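Local coordinates for alpha-glucosidase (PDB 5XFM), which hydrolyses both beta-L-arabinopyranosides and alpha-galactosides as a bifunctional, calcium-containing enzyme of glycoside hydrolase family 97, at residues A[31-39]-A[64-72]; A[297-305]-A[314-322]. The protein carries 1 engineered substitution. One frame throughout, in Å; residues are numbered along the deposited sequence.

Contact 1 (A[31-39]-A[64-72]); sequences FVQNETKPC and FTKNLKLTG
P38 and V32 press down on L68 where the loop of a beta hairpin, joining strands 26-31 and 39-44, meets the loop leading into strand 69-83 and the first residues of that strand. The two strands of the hairpin belong to one antiparallel sheet of the N-terminal beta-sandwich domain, whereas 69-83 is the outermost strand of another, so the contact joins the loop end of a hairpin in one sheet to the edge strand of the other. A type II turn from V32 to E35 bends the loop over its partner.

The proline ring can be followed atom by atom. P38 CB lies 4.1 Å from CD2 of L68. P38 CG comes closer to the same methyl, L68 CD2, at 3.7 Å. P38 CD has turned to the backbone and sits 3.3 Å from O of T65, a carbonyl whose hydrogen bond comes from Q143. One ring thus spans a leucine methyl and a peptide oxygen.

V32 meets L68 nearer its backbone. With CG1 anti to the backbone N (chi1 178°), V32 CG1 rests 3.9 Å from L68 CB and also faces the peptide leading into L70. Beyond the contact, L103 of strand 91-104 touches both V32 and L68.

The direct polar link is made by backbone: N67 N donates to T36 O over 2.8 Å. The two side chains run alongside each other, and N67 OD1 lies near T36 CA. Water takes over further along: one molecule accepts from L68 N at 2.7 Å, and another accepts from N34 N and donates to L68 O. At the outer end the ammonium groups draw near without a bond, K37 NZ standing 4.2 Å from K66 NZ.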
ATOM      1  N   PHE A  31     -19.995   6.347 -23.018  1.00 20.90           N
ATOM      2  CA  PHE A  31     -20.436   5.949 -24.345  1.00 22.37           C
ATOM      3  C   PHE A  31     -21.072   4.568 -24.290  1.00 24.77           C
ATOM      4  O   PHE A  31     -20.370   3.557 -24.246  1.00 23.35           O
ATOM      5  CB  PHE A  31     -19.266   5.923 -25.339  1.00 19.95           C
ATOM      6  CG  PHE A  31     -18.468   7.198 -25.399  1.00 18.62           C
ATOM      7  CD1 PHE A  31     -17.463   7.454 -24.478  1.00 21.71           C
ATOM      8  CD2 PHE A  31     -18.696   8.122 -26.410  1.00 27.61           C
ATOM      9  CE1 PHE A  31     -16.717   8.624 -24.552  1.00 24.02           C
ATOM     10  CE2 PHE A  31     -17.955   9.292 -26.491  1.00 22.84           C
ATOM     11  CZ  PHE A  31     -16.965   9.543 -25.561  1.00 23.47           C
ATOM     12  N   VAL A  32     -22.398   4.524 -24.323  1.00 23.72           N
ATOM     13  CA  VAL A  32     -23.126   3.260 -24.268  1.00 24.64           C
ATOM     14  C   VAL A  32     -24.057   3.066 -25.457  1.00 25.26           C
ATOM     15  O   VAL A  32     -24.018   2.036 -26.126  1.00 25.55           O
ATOM     16  CB  VAL A  32     -23.953   3.154 -22.969  1.00 25.91           C
ATOM     17  CG1 VAL A  32     -24.752   1.853 -22.938  1.00 24.65           C
ATOM     18  CG2 VAL A  32     -23.042   3.278 -21.762  1.00 23.71           C
ATOM     19  N   GLN A  33     -24.901   4.064 -25.701  1.00 34.33           N
ATOM     20  CA  GLN A  33     -25.888   4.001 -26.769  1.00 32.63           C
ATOM     21  C   GLN A  33     -25.235   3.796 -28.135  1.00 31.51           C
ATOM     22  O   GLN A  33     -24.279   4.484 -28.487  1.00 34.36           O
ATOM     23  CB  GLN A  33     -26.747   5.275 -26.789  1.00 36.83           C
ATOM     24  CG  GLN A  33     -27.675   5.478 -25.582  1.00 34.71           C
ATOM     25  CD  GLN A  33     -28.607   4.297 -25.336  1.00 38.78           C
ATOM     26  OE1 GLN A  33     -28.646   3.750 -24.243  1.00 34.77           O
ATOM     27  NE2 GLN A  33     -29.326   3.878 -26.366  1.00 42.27           N
ATOM     28  N   ASN A  34     -25.768   2.833 -28.885  1.00 32.39           N
ATOM     29  CA  ASN A  34     -25.309   2.491 -30.234  1.00 36.14           C
ATOM     30  C   ASN A  34     -23.842   2.071 -30.337  1.00 40.27           C
ATOM     31  O   ASN A  34     -23.261   2.055 -31.425  1.00 43.39           O
ATOM     32  CB  ASN A  34     -25.554   3.678 -31.167  1.00 35.12           C
ATOM     33  CG  ASN A  34     -26.992   4.150 -31.135  1.00 37.97           C
ATOM     34  OD1 ASN A  34     -27.264   5.318 -30.852  1.00 40.53           O
ATOM     35  ND2 ASN A  34     -27.923   3.242 -31.414  1.00 39.29           N
ATOM     36  N   GLU A  35     -23.256   1.694 -29.209  1.00 39.50           N
ATOM     37  CA  GLU A  35     -21.894   1.186 -29.205  1.00 35.89           C
ATOM     38  C   GLU A  35     -21.863  -0.314 -28.986  1.00 34.19           C
ATOM     39  O   GLU A  35     -22.576  -0.842 -28.134  1.00 39.23           O
ATOM     40  CB  GLU A  35     -21.062   1.899 -28.146  1.00 33.74           C
ATOM     41  CG  GLU A  35     -20.715   3.327 -28.536  1.00 40.70           C
ATOM     42  CD  GLU A  35     -20.710   3.543 -30.050  1.00 49.60           C
ATOM     43  OE1 GLU A  35     -19.726   3.149 -30.718  1.00 54.59           O
ATOM     44  OE2 GLU A  35     -21.686   4.122 -30.570  1.00 42.85           O
ATOM     45  N   THR A  36     -21.070  -1.000 -29.801  1.00 32.14           N
ATOM     46  CA  THR A  36     -20.915  -2.440 -29.684  1.00 33.03           C
ATOM     47  C   THR A  36     -20.371  -2.778 -28.301  1.00 31.17           C
ATOM     48  O   THR A  36     -20.763  -3.762 -27.677  1.00 30.84           O
ATOM     49  CB  THR A  36     -19.963  -2.992 -30.763  1.00 35.29           C
ATOM     50  OG1 THR A  36     -20.501  -2.714 -32.061  1.00 37.69           O
ATOM     51  CG2 THR A  36     -19.774  -4.493 -30.602  1.00 34.62           C
ATOM     52  N   LYS A  37     -19.457  -1.946 -27.830  1.00 24.45           N
ATOM     53  CA  LYS A  37     -18.838  -2.162 -26.540  1.00 29.16           C
ATOM     54  C   LYS A  37     -18.929  -0.902 -25.684  1.00 23.44           C
ATOM     55  O   LYS A  37     -18.377   0.139 -26.045  1.00 24.64           O
ATOM     56  CB  LYS A  37     -17.390  -2.613 -26.745  1.00 29.31           C
ATOM     57  CG  LYS A  37     -16.613  -2.885 -25.496  1.00 30.51           C
ATOM     58  CD  LYS A  37     -15.540  -3.942 -25.763  1.00 29.86           C
ATOM     59  CE  LYS A  37     -14.840  -3.728 -27.094  1.00 32.02           C
ATOM     60  NZ  LYS A  37     -14.137  -4.961 -27.555  1.00 41.09           N
ATOM     61  N   PRO A  38     -19.655  -0.982 -24.558  1.00 21.29           N
ATOM     62  CA  PRO A  38     -19.795   0.170 -23.668  1.00 22.74           C
ATOM     63  C   PRO A  38     -18.435   0.652 -23.184  1.00 23.28           C
ATOM     64  O   PRO A  38     -17.568  -0.165 -22.874  1.00 20.71           O
ATOM     65  CB  PRO A  38     -20.633  -0.379 -22.508  1.00 26.82           C
ATOM     66  CG  PRO A  38     -20.391  -1.845 -22.530  1.00 26.07           C
ATOM     67  CD  PRO A  38     -20.280  -2.188 -23.989  1.00 28.54           C
ATOM     68  N   CYS A  39     -18.245   1.962 -23.123  1.00 19.66           N
ATOM     69  CA  CYS A  39     -16.949   2.489 -22.748  1.00 21.43           C
ATOM     70  C   CYS A  39     -17.044   3.855 -22.082  1.00 21.10           C
ATOM     71  O   CYS A  39     -18.104   4.464 -22.047  1.00 21.49           O
ATOM     72  CB  CYS A  39     -16.040   2.558 -23.981  1.00 23.94           C
ATOM     73  SG  CYS A  39     -16.754   3.442 -25.387  1.00 39.50           S
ATOM     74  N   PHE A  64     -23.168  -8.592 -19.940  1.00 24.14           N
ATOM     75  CA  PHE A  64     -23.189  -7.141 -19.985  1.00 21.54           C
ATOM     76  C   PHE A  64     -21.882  -6.661 -20.623  1.00 22.47           C
ATOM     77  O   PHE A  64     -21.170  -5.811 -20.089  1.00 28.06           O
ATOM     78  CB  PHE A  64     -23.349  -6.594 -18.574  1.00 22.83           C
ATOM     79  CG  PHE A  64     -24.560  -7.127 -17.861  1.00 25.91           C
ATOM     80  CD1 PHE A  64     -25.826  -6.652 -18.149  1.00 23.80           C
ATOM     81  CD2 PHE A  64     -24.426  -8.135 -16.919  1.00 29.06           C
ATOM     82  CE1 PHE A  64     -26.932  -7.164 -17.500  1.00 26.63           C
ATOM     83  CE2 PHE A  64     -25.527  -8.649 -16.264  1.00 29.80           C
ATOM     84  CZ  PHE A  64     -26.779  -8.169 -16.550  1.00 23.75           C
ATOM     85  N   THR A  65     -21.581  -7.232 -21.780  1.00 23.52           N
ATOM     86  CA  THR A  65     -20.316  -7.021 -22.469  1.00 30.76           C
ATOM     87  C   THR A  65     -20.506  -6.232 -23.761  1.00 36.15           C
ATOM     88  O   THR A  65     -19.673  -5.396 -24.129  1.00 37.66           O
ATOM     89  CB  THR A  65     -19.651  -8.391 -22.768  1.00 24.76           C
ATOM     90  OG1 THR A  65     -18.966  -8.853 -21.597  1.00 31.42           O
ATOM     91  CG2 THR A  65     -18.664  -8.300 -23.907  1.00 43.16           C
ATOM     92  N   LYS A  66     -21.621  -6.482 -24.436  1.00 29.79           N
ATOM     93  CA  LYS A  66     -21.853  -5.886 -25.745  1.00 33.71           C
ATOM     94  C   LYS A  66     -23.267  -5.346 -25.933  1.00 29.27           C
ATOM     95  O   LYS A  66     -24.227  -5.925 -25.434  1.00 24.86           O
ATOM     96  CB  LYS A  66     -21.560  -6.907 -26.847  1.00 34.03           C
ATOM     97  CG  LYS A  66     -20.100  -7.274 -26.968  1.00 40.01           C
ATOM     98  CD  LYS A  66     -19.851  -8.189 -28.147  1.00 51.15           C
ATOM     99  CE  LYS A  66     -18.372  -8.497 -28.283  1.00 55.27           C
ATOM    100  NZ  LYS A  66     -17.579  -7.253 -28.485  1.00 55.19           N
ATOM    101  N   ASN A  67     -23.379  -4.241 -26.663  1.00 32.58           N
ATOM    102  CA  ASN A  67     -24.660  -3.744 -27.120  1.00 29.65           C
ATOM    103  C   ASN A  67     -25.634  -3.454 -25.980  1.00 30.37           C
ATOM    104  O   ASN A  67     -26.727  -4.008 -25.923  1.00 29.06           O
ATOM    105  CB  ASN A  67     -25.270  -4.745 -28.107  1.00 30.99           C
ATOM    106  CG  ASN A  67     -24.389  -4.975 -29.335  1.00 33.86           C
ATOM    107  OD1 ASN A  67     -23.755  -4.044 -29.837  1.00 44.63           O
ATOM    108  ND2 ASN A  67     -24.322  -6.220 -29.797  1.00 51.32           N
ATOM    109  N   LEU A  68     -25.199  -2.635 -25.033  1.00 25.61           N
ATOM    110  CA  LEU A  68     -26.038  -2.218 -23.925  1.00 22.27           C
ATOM    111  C   LEU A  68     -26.818  -0.958 -24.257  1.00 29.64           C
ATOM    112  O   LEU A  68     -26.438  -0.195 -25.146  1.00 30.69           O
ATOM    113  CB  LEU A  68     -25.203  -1.997 -22.652  1.00 23.12           C
ATOM    114  CG  LEU A  68     -24.774  -3.180 -21.760  1.00 26.77           C
ATOM    115  CD1 LEU A  68     -24.490  -4.457 -22.530  1.00 23.80           C
ATOM    116  CD2 LEU A  68     -23.558  -2.786 -20.913  1.00 21.66           C
ATOM    117  N   LYS A  69     -27.916  -0.749 -23.538  1.00 27.41           N
ATOM    118  CA  LYS A  69     -28.656   0.498 -23.634  1.00 24.50           C
ATOM    119  C   LYS A  69     -28.501   1.241 -22.321  1.00 24.83           C
ATOM    120  O   LYS A  69     -28.458   0.623 -21.258  1.00 25.26           O
ATOM    121  CB  LYS A  69     -30.139   0.262 -23.920  1.00 29.21           C
ATOM    122  CG  LYS A  69     -30.435  -0.684 -25.068  1.00 36.53           C
ATOM    123  CD  LYS A  69     -31.914  -1.051 -25.094  1.00 33.96           C
ATOM    124  CE  LYS A  69     -32.257  -1.895 -26.313  1.00 46.88           C
ATOM    125  NZ  LYS A  69     -32.127  -1.118 -27.580  1.00 50.74           N
ATOM    126  N   LEU A  70     -28.365   2.559 -22.405  1.00 22.19           N
ATOM    127  CA  LEU A  70     -28.417   3.413 -21.230  1.00 19.13           C
ATOM    128  C   LEU A  70     -29.862   3.871 -21.097  1.00 22.85           C
ATOM    129  O   LEU A  70     -30.291   4.801 -21.779  1.00 26.65           O
ATOM    130  CB  LEU A  70     -27.473   4.606 -21.378  1.00 19.05           C
ATOM    131  CG  LEU A  70     -27.390   5.609 -20.227  1.00 24.06           C
ATOM    132  CD1 LEU A  70     -26.769   4.970 -19.003  1.00 23.58           C
ATOM    133  CD2 LEU A  70     -26.616   6.852 -20.637  1.00 25.34           C
ATOM    134  N   THR A  71     -30.609   3.218 -20.216  1.00 22.57           N
ATOM    135  CA  THR A  71     -32.040   3.484 -20.062  1.00 20.50           C
ATOM    136  C   THR A  71     -32.327   4.778 -19.305  1.00 20.22           C
ATOM    137  O   THR A  71     -33.399   5.372 -19.453  1.00 26.90           O
ATOM    138  CB  THR A  71     -32.744   2.309 -19.350  1.00 18.02           C
ATOM    139  OG1 THR A  71     -32.078   2.044 -18.108  1.00 20.63           O
ATOM    140  CG2 THR A  71     -32.674   1.060 -20.202  1.00 16.34           C
ATOM    141  N   GLY A  72     -31.390   5.192 -18.463  1.00 23.65           N
ATOM    142  CA  GLY A  72     -31.547   6.425 -17.721  1.00 22.06           C
ATOM    143  C   GLY A  72     -30.367   6.677 -16.811  1.00 25.87           C
ATOM    144  O   GLY A  72     -29.549   5.790 -16.589  1.00 27.56           O
TER
HETATM  145  O   HOH W   1     -23.216  -0.909 -25.498  1.00 18.18           O
HETATM  146  O   HOH W   2     -27.330   1.120 -27.078  1.00 32.03           O
HETATM  147  O   HOH W   3     -25.646  -0.747 -28.481  1.00 33.51           O

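Contact 2 (A[297-305]-A[314-322]); sequences GTWSWILWQ and QVRYIDFAS
A buried strand-to-helix contact, carried by T298, S300 and W304 around the ring of Y317, sets strand 295-299 and the short helix 300-304 against helix 311-324. The axes of segments 297-299 and 314-322 run nearly antiparallel, at 150°. T298 OG1 donates to Y317 O at 2.9 Å, from above the carbonyl plane, while A321 N reaches the same oxygen from its opposite face; the methyl CG2 meets the F320 ring. Over one face of Y317 lies S300, its CB 3.5 Å from the ring centroid and almost on the normal. From there S300 OG accepts a bond from Q314 NE2 (2.9 Å), an amide nitrogen that also donates to S308 O.

This is the beta-alpha half of a beta-alpha-beta crossover in the TIM-barrel catalytic domain: strand 295-299, helix 311-324 and then the parallel strand 328-331. W304 meets the edge of the same ring in a T-shaped pair, its indole face toward Y317, centroids of the phenol and the six-membered ring 4.8 Å apart and planes at 89°. The phenol OH stands over the indole and donates to a water that donates to W299 O. Replacing W304 by alanine would probably leave CE1 and OH of Y317 without the face they abut and R500 without its cation-pi partner. W299 turns away, its NE1 bonded to D332 and its side chain about 8 Å from the bound calcium ion.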
ATOM      1  N   GLY A 297       8.600  -0.513  16.810  1.00 29.08           N
ATOM      2  CA  GLY A 297       9.025  -1.807  17.294  1.00 24.91           C
ATOM      3  C   GLY A 297      10.485  -2.090  17.010  1.00 27.09           C
ATOM      4  O   GLY A 297      11.071  -1.536  16.079  1.00 23.34           O
ATOM      5  N   THR A 298      11.090  -2.917  17.853  1.00 26.68           N
ATOM      6  CA  THR A 298      12.388  -3.490  17.538  1.00 24.23           C
ATOM      7  C   THR A 298      12.169  -4.885  16.965  1.00 21.80           C
ATOM      8  O   THR A 298      11.169  -5.544  17.260  1.00 20.12           O
ATOM      9  CB  THR A 298      13.316  -3.544  18.760  1.00 21.23           C
ATOM     10  OG1 THR A 298      12.669  -4.256  19.819  1.00 22.72           O
ATOM     11  CG2 THR A 298      13.647  -2.137  19.229  1.00 25.64           C
ATOM     12  N   TRP A 299      13.118  -5.346  16.166  1.00 18.80           N
ATOM     13  CA  TRP A 299      12.873  -6.489  15.309  1.00 21.79           C
ATOM     14  C   TRP A 299      14.183  -7.216  15.061  1.00 22.71           C
ATOM     15  O   TRP A 299      14.999  -6.767  14.255  1.00 22.47           O
ATOM     16  CB  TRP A 299      12.242  -6.014  13.994  1.00 18.10           C
ATOM     17  CG  TRP A 299      11.871  -7.093  13.026  1.00 17.82           C
ATOM     18  CD1 TRP A 299      11.539  -8.387  13.316  1.00 15.42           C
ATOM     19  CD2 TRP A 299      11.761  -6.959  11.603  1.00 17.86           C
ATOM     20  NE1 TRP A 299      11.242  -9.070  12.159  1.00 15.97           N
ATOM     21  CE2 TRP A 299      11.372  -8.217  11.093  1.00 19.45           C
ATOM     22  CE3 TRP A 299      11.963  -5.900  10.711  1.00 17.62           C
ATOM     23  CZ2 TRP A 299      11.172  -8.441   9.728  1.00 19.92           C
ATOM     24  CZ3 TRP A 299      11.776  -6.128   9.354  1.00 16.07           C
ATOM     25  CH2 TRP A 299      11.378  -7.387   8.877  1.00 15.68           C
ATOM     26  N   SER A 300      14.399  -8.308  15.790  1.00 20.51           N
ATOM     27  CA  SER A 300      15.678  -9.013  15.751  1.00 19.41           C
ATOM     28  C   SER A 300      15.937  -9.733  14.424  1.00 22.97           C
ATOM     29  O   SER A 300      17.063  -9.738  13.926  1.00 25.78           O
ATOM     30  CB  SER A 300      15.773 -10.004  16.928  1.00 20.90           C
ATOM     31  OG  SER A 300      15.045 -11.201  16.698  1.00 21.68           O
ATOM     32  N   TRP A 301      14.900 -10.326  13.843  1.00 20.21           N
ATOM     33  CA  TRP A 301      15.088 -11.191  12.680  1.00 21.79           C
ATOM     34  C   TRP A 301      15.630 -10.479  11.435  1.00 21.19           C
ATOM     35  O   TRP A 301      16.293 -11.101  10.625  1.00 20.59           O
ATOM     36  CB  TRP A 301      13.777 -11.898  12.316  1.00 21.97           C
ATOM     37  CG  TRP A 301      13.915 -12.778  11.111  1.00 24.65           C
ATOM     38  CD1 TRP A 301      14.275 -14.096  11.085  1.00 24.24           C
ATOM     39  CD2 TRP A 301      13.724 -12.388   9.746  1.00 25.23           C
ATOM     40  NE1 TRP A 301      14.310 -14.553   9.788  1.00 21.88           N
ATOM     41  CE2 TRP A 301      13.978 -13.522   8.948  1.00 29.58           C
ATOM     42  CE3 TRP A 301      13.365 -11.188   9.122  1.00 22.33           C
ATOM     43  CZ2 TRP A 301      13.877 -13.492   7.556  1.00 25.07           C
ATOM     44  CZ3 TRP A 301      13.265 -11.162   7.744  1.00 26.28           C
ATOM     45  CH2 TRP A 301      13.518 -12.306   6.976  1.00 26.40           C
ATOM     46  N   ILE A 302      15.308  -9.208  11.231  1.00 25.40           N
ATOM     47  CA  ILE A 302      15.728  -8.563   9.985  1.00 25.49           C
ATOM     48  C   ILE A 302      17.263  -8.587   9.818  1.00 24.94           C
ATOM     49  O   ILE A 302      17.770  -8.985   8.768  1.00 22.77           O
ATOM     50  CB  ILE A 302      15.184  -7.112   9.868  1.00 16.37           C
ATOM     51  CG1 ILE A 302      15.685  -6.455   8.583  1.00 22.64           C
ATOM     52  CG2 ILE A 302      15.533  -6.263  11.086  1.00 20.00           C
ATOM     53  CD1 ILE A 302      15.300  -7.204   7.333  1.00 22.71           C
ATOM     54  N   LEU A 303      17.998  -8.234  10.867  1.00 25.71           N
ATOM     55  CA  LEU A 303      19.456  -8.196  10.787  1.00 23.70           C
ATOM     56  C   LEU A 303      20.158  -9.398  11.422  1.00 23.83           C
ATOM     57  O   LEU A 303      21.279  -9.733  11.037  1.00 28.75           O
ATOM     58  CB  LEU A 303      19.973  -6.909  11.435  1.00 27.03           C
ATOM     59  CG  LEU A 303      19.872  -5.667  10.552  1.00 22.12           C
ATOM     60  CD1 LEU A 303      20.337  -4.434  11.304  1.00 22.27           C
ATOM     61  CD2 LEU A 303      20.701  -5.872   9.299  1.00 21.01           C
ATOM     62  N   TRP A 304      19.514 -10.035  12.398  1.00 20.01           N
ATOM     63  CA  TRP A 304      20.129 -11.156  13.103  1.00 23.32           C
ATOM     64  C   TRP A 304      19.542 -12.505  12.662  1.00 24.43           C
ATOM     65  O   TRP A 304      20.054 -13.565  13.022  1.00 26.09           O
ATOM     66  CB  TRP A 304      19.987 -10.969  14.614  1.00 17.28           C
ATOM     67  CG  TRP A 304      20.776  -9.805  15.159  1.00 16.64           C
ATOM     68  CD1 TRP A 304      21.397  -8.820  14.441  1.00 17.59           C
ATOM     69  CD2 TRP A 304      21.027  -9.510  16.541  1.00 17.86           C
ATOM     70  NE1 TRP A 304      22.015  -7.932  15.290  1.00 18.50           N
ATOM     71  CE2 TRP A 304      21.803  -8.334  16.585  1.00 20.06           C
ATOM     72  CE3 TRP A 304      20.670 -10.127  17.746  1.00 18.06           C
ATOM     73  CZ2 TRP A 304      22.231  -7.765  17.785  1.00 19.06           C
ATOM     74  CZ3 TRP A 304      21.091  -9.557  18.935  1.00 20.49           C
ATOM     75  CH2 TRP A 304      21.868  -8.390  18.946  1.00 22.01           C
ATOM     76  N   GLN A 305      18.464 -12.442  11.891  1.00 17.94           N
ATOM     77  CA  GLN A 305      17.852 -13.602  11.231  1.00 23.78           C
ATOM     78  C   GLN A 305      17.444 -14.731  12.180  1.00 23.05           C
ATOM     79  O   GLN A 305      17.225 -14.502  13.372  1.00 26.34           O
ATOM     80  CB  GLN A 305      18.791 -14.134  10.148  1.00 22.65           C
ATOM     81  CG  GLN A 305      19.081 -13.117   9.044  1.00 19.94           C
ATOM     82  CD  GLN A 305      17.892 -12.869   8.136  1.00 26.00           C
ATOM     83  OE1 GLN A 305      17.314 -13.806   7.588  1.00 26.62           O
ATOM     84  NE2 GLN A 305      17.517 -11.599   7.974  1.00 28.79           N
ATOM     85  N   GLN A 314      15.869 -12.276  22.319  1.00 23.24           N
ATOM     86  CA  GLN A 314      14.612 -11.543  22.408  1.00 20.69           C
ATOM     87  C   GLN A 314      14.622 -10.666  23.651  1.00 18.98           C
ATOM     88  O   GLN A 314      14.070  -9.577  23.637  1.00 22.36           O
ATOM     89  CB  GLN A 314      13.424 -12.502  22.426  1.00 22.69           C
ATOM     90  CG  GLN A 314      13.211 -13.260  21.108  1.00 24.95           C
ATOM     91  CD  GLN A 314      13.328 -12.375  19.880  1.00 20.96           C
ATOM     92  OE1 GLN A 314      12.641 -11.363  19.771  1.00 26.57           O
ATOM     93  NE2 GLN A 314      14.175 -12.774  18.934  1.00 19.24           N
ATOM     94  N   VAL A 315      15.272 -11.130  24.714  1.00 18.35           N
ATOM     95  CA  VAL A 315      15.477 -10.294  25.893  1.00 19.65           C
ATOM     96  C   VAL A 315      16.296  -9.069  25.496  1.00 20.77           C
ATOM     97  O   VAL A 315      15.990  -7.941  25.884  1.00 24.85           O
ATOM     98  CB  VAL A 315      16.192 -11.048  27.035  1.00 27.42           C
ATOM     99  CG1 VAL A 315      16.685 -10.066  28.106  1.00 23.04           C
ATOM    100  CG2 VAL A 315      15.271 -12.086  27.653  1.00 25.92           C
ATOM    101  N   ARG A 316      17.337  -9.307  24.711  1.00 21.07           N
ATOM    102  CA  ARG A 316      18.185  -8.234  24.207  1.00 23.85           C
ATOM    103  C   ARG A 316      17.389  -7.185  23.433  1.00 26.67           C
ATOM    104  O   ARG A 316      17.555  -5.987  23.661  1.00 30.28           O
ATOM    105  CB  ARG A 316      19.290  -8.820  23.321  1.00 28.02           C
ATOM    106  CG  ARG A 316      20.512  -9.259  24.103  1.00 26.52           C
ATOM    107  CD  ARG A 316      21.559  -9.907  23.218  1.00 31.71           C
ATOM    108  NE  ARG A 316      22.684 -10.391  24.012  1.00 36.42           N
ATOM    109  CZ  ARG A 316      22.902 -11.674  24.283  1.00 38.96           C
ATOM    110  NH1 ARG A 316      22.074 -12.601  23.816  1.00 30.98           N
ATOM    111  NH2 ARG A 316      23.947 -12.031  25.020  1.00 43.49           N
ATOM    112  N   TYR A 317      16.518  -7.626  22.528  1.00 19.50           N
ATOM    113  CA  TYR A 317      15.758  -6.681  21.710  1.00 23.85           C
ATOM    114  C   TYR A 317      14.617  -6.011  22.474  1.00 25.06           C
ATOM    115  O   TYR A 317      14.215  -4.892  22.150  1.00 23.37           O
ATOM    116  CB  TYR A 317      15.236  -7.377  20.452  1.00 24.16           C
ATOM    117  CG  TYR A 317      16.180  -7.191  19.290  1.00 21.31           C
ATOM    118  CD1 TYR A 317      17.361  -7.915  19.223  1.00 22.45           C
ATOM    119  CD2 TYR A 317      15.900  -6.292  18.268  1.00 19.61           C
ATOM    120  CE1 TYR A 317      18.241  -7.754  18.177  1.00 22.50           C
ATOM    121  CE2 TYR A 317      16.782  -6.123  17.212  1.00 18.95           C
ATOM    122  CZ  TYR A 317      17.950  -6.863  17.174  1.00 21.81           C
ATOM    123  OH  TYR A 317      18.843  -6.722  16.139  1.00 21.84           O
ATOM    124  N   ILE A 318      14.094  -6.699  23.480  1.00 22.99           N
ATOM    125  CA  ILE A 318      13.132  -6.099  24.392  1.00 21.51           C
ATOM    126  C   ILE A 318      13.797  -4.966  25.178  1.00 25.55           C
ATOM    127  O   ILE A 318      13.239  -3.871  25.321  1.00 31.33           O
ATOM    128  CB  ILE A 318      12.554  -7.161  25.352  1.00 25.82           C
ATOM    129  CG1 ILE A 318      11.547  -8.044  24.607  1.00 21.65           C
ATOM    130  CG2 ILE A 318      11.899  -6.511  26.552  1.00 23.85           C
ATOM    131  CD1 ILE A 318      11.142  -9.284  25.365  1.00 19.76           C
ATOM    132  N   ASP A 319      15.002  -5.238  25.670  1.00 26.01           N
ATOM    133  CA  ASP A 319      15.813  -4.241  26.363  1.00 28.22           C
ATOM    134  C   ASP A 319      16.120  -3.058  25.458  1.00 26.60           C
ATOM    135  O   ASP A 319      16.087  -1.909  25.891  1.00 29.73           O
ATOM    136  CB  ASP A 319      17.128  -4.856  26.862  1.00 30.20           C
ATOM    137  CG  ASP A 319      16.943  -5.733  28.087  1.00 27.06           C
ATOM    138  OD1 ASP A 319      15.885  -5.643  28.745  1.00 27.11           O
ATOM    139  OD2 ASP A 319      17.866  -6.520  28.390  1.00 30.91           O
ATOM    140  N   PHE A 320      16.438  -3.359  24.203  1.00 25.61           N
ATOM    141  CA  PHE A 320      16.756  -2.338  23.210  1.00 24.00           C
ATOM    142  C   PHE A 320      15.529  -1.467  22.952  1.00 27.86           C
ATOM    143  O   PHE A 320      15.633  -0.249  22.854  1.00 28.41           O
ATOM    144  CB  PHE A 320      17.261  -2.988  21.913  1.00 22.74           C
ATOM    145  CG  PHE A 320      17.649  -2.003  20.846  1.00 20.54           C
ATOM    146  CD1 PHE A 320      18.447  -0.913  21.146  1.00 22.09           C
ATOM    147  CD2 PHE A 320      17.225  -2.172  19.540  1.00 25.23           C
ATOM    148  CE1 PHE A 320      18.810  -0.004  20.163  1.00 22.12           C
ATOM    149  CE2 PHE A 320      17.581  -1.260  18.554  1.00 23.73           C
ATOM    150  CZ  PHE A 320      18.373  -0.176  18.870  1.00 17.81           C
ATOM    151  N   ALA A 321      14.361  -2.093  22.846  1.00 29.01           N
ATOM    152  CA  ALA A 321      13.115  -1.341  22.704  1.00 23.68           C
ATOM    153  C   ALA A 321      12.920  -0.419  23.899  1.00 25.63           C
ATOM    154  O   ALA A 321      12.583   0.748  23.740  1.00 26.03           O
ATOM    155  CB  ALA A 321      11.930  -2.281  22.556  1.00 21.41           C
ATOM    156  N   SER A 322      13.150  -0.945  25.096  1.00 29.32           N
ATOM    157  CA  SER A 322      13.027  -0.141  26.307  1.00 28.26           C
ATOM    158  C   SER A 322      13.966   1.066  26.286  1.00 29.08           C
ATOM    159  O   SER A 322      13.569   2.181  26.626  1.00 32.05           O
ATOM    160  CB  SER A 322      13.304  -0.994  27.543  1.00 27.18           C
ATOM    161  OG  SER A 322      12.961  -0.293  28.718  1.00 32.68           O
TER
HETATM  162  O   HOH W   4      17.677  -5.954  13.638  1.00 19.23           O
HETATM  163  O   HOH W   5      12.809  -8.937  18.427  1.00 22.36           O

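In the fold
Contacts 1 and 2 share no element and lie on opposite sides of the chain's centre, their own centres about 59 Å apart. Contact 1 belongs to the N-terminal beta-sandwich and is only partly buried; there a hairpin loop rests on the loop entering an edge strand, and several polar groups are linked through water while lysines occupy the outer margin. Contact 2 is a buried part of the barrel domain, where strand and helix follow closely in sequence: aromatic faces and edges dominate, and its polar side chains bond directly as well as through water. Aliphatic packing and backbone bonding thus mark contact 1, ring packing and side-chain bonding the buried strand-helix interface of contact 2.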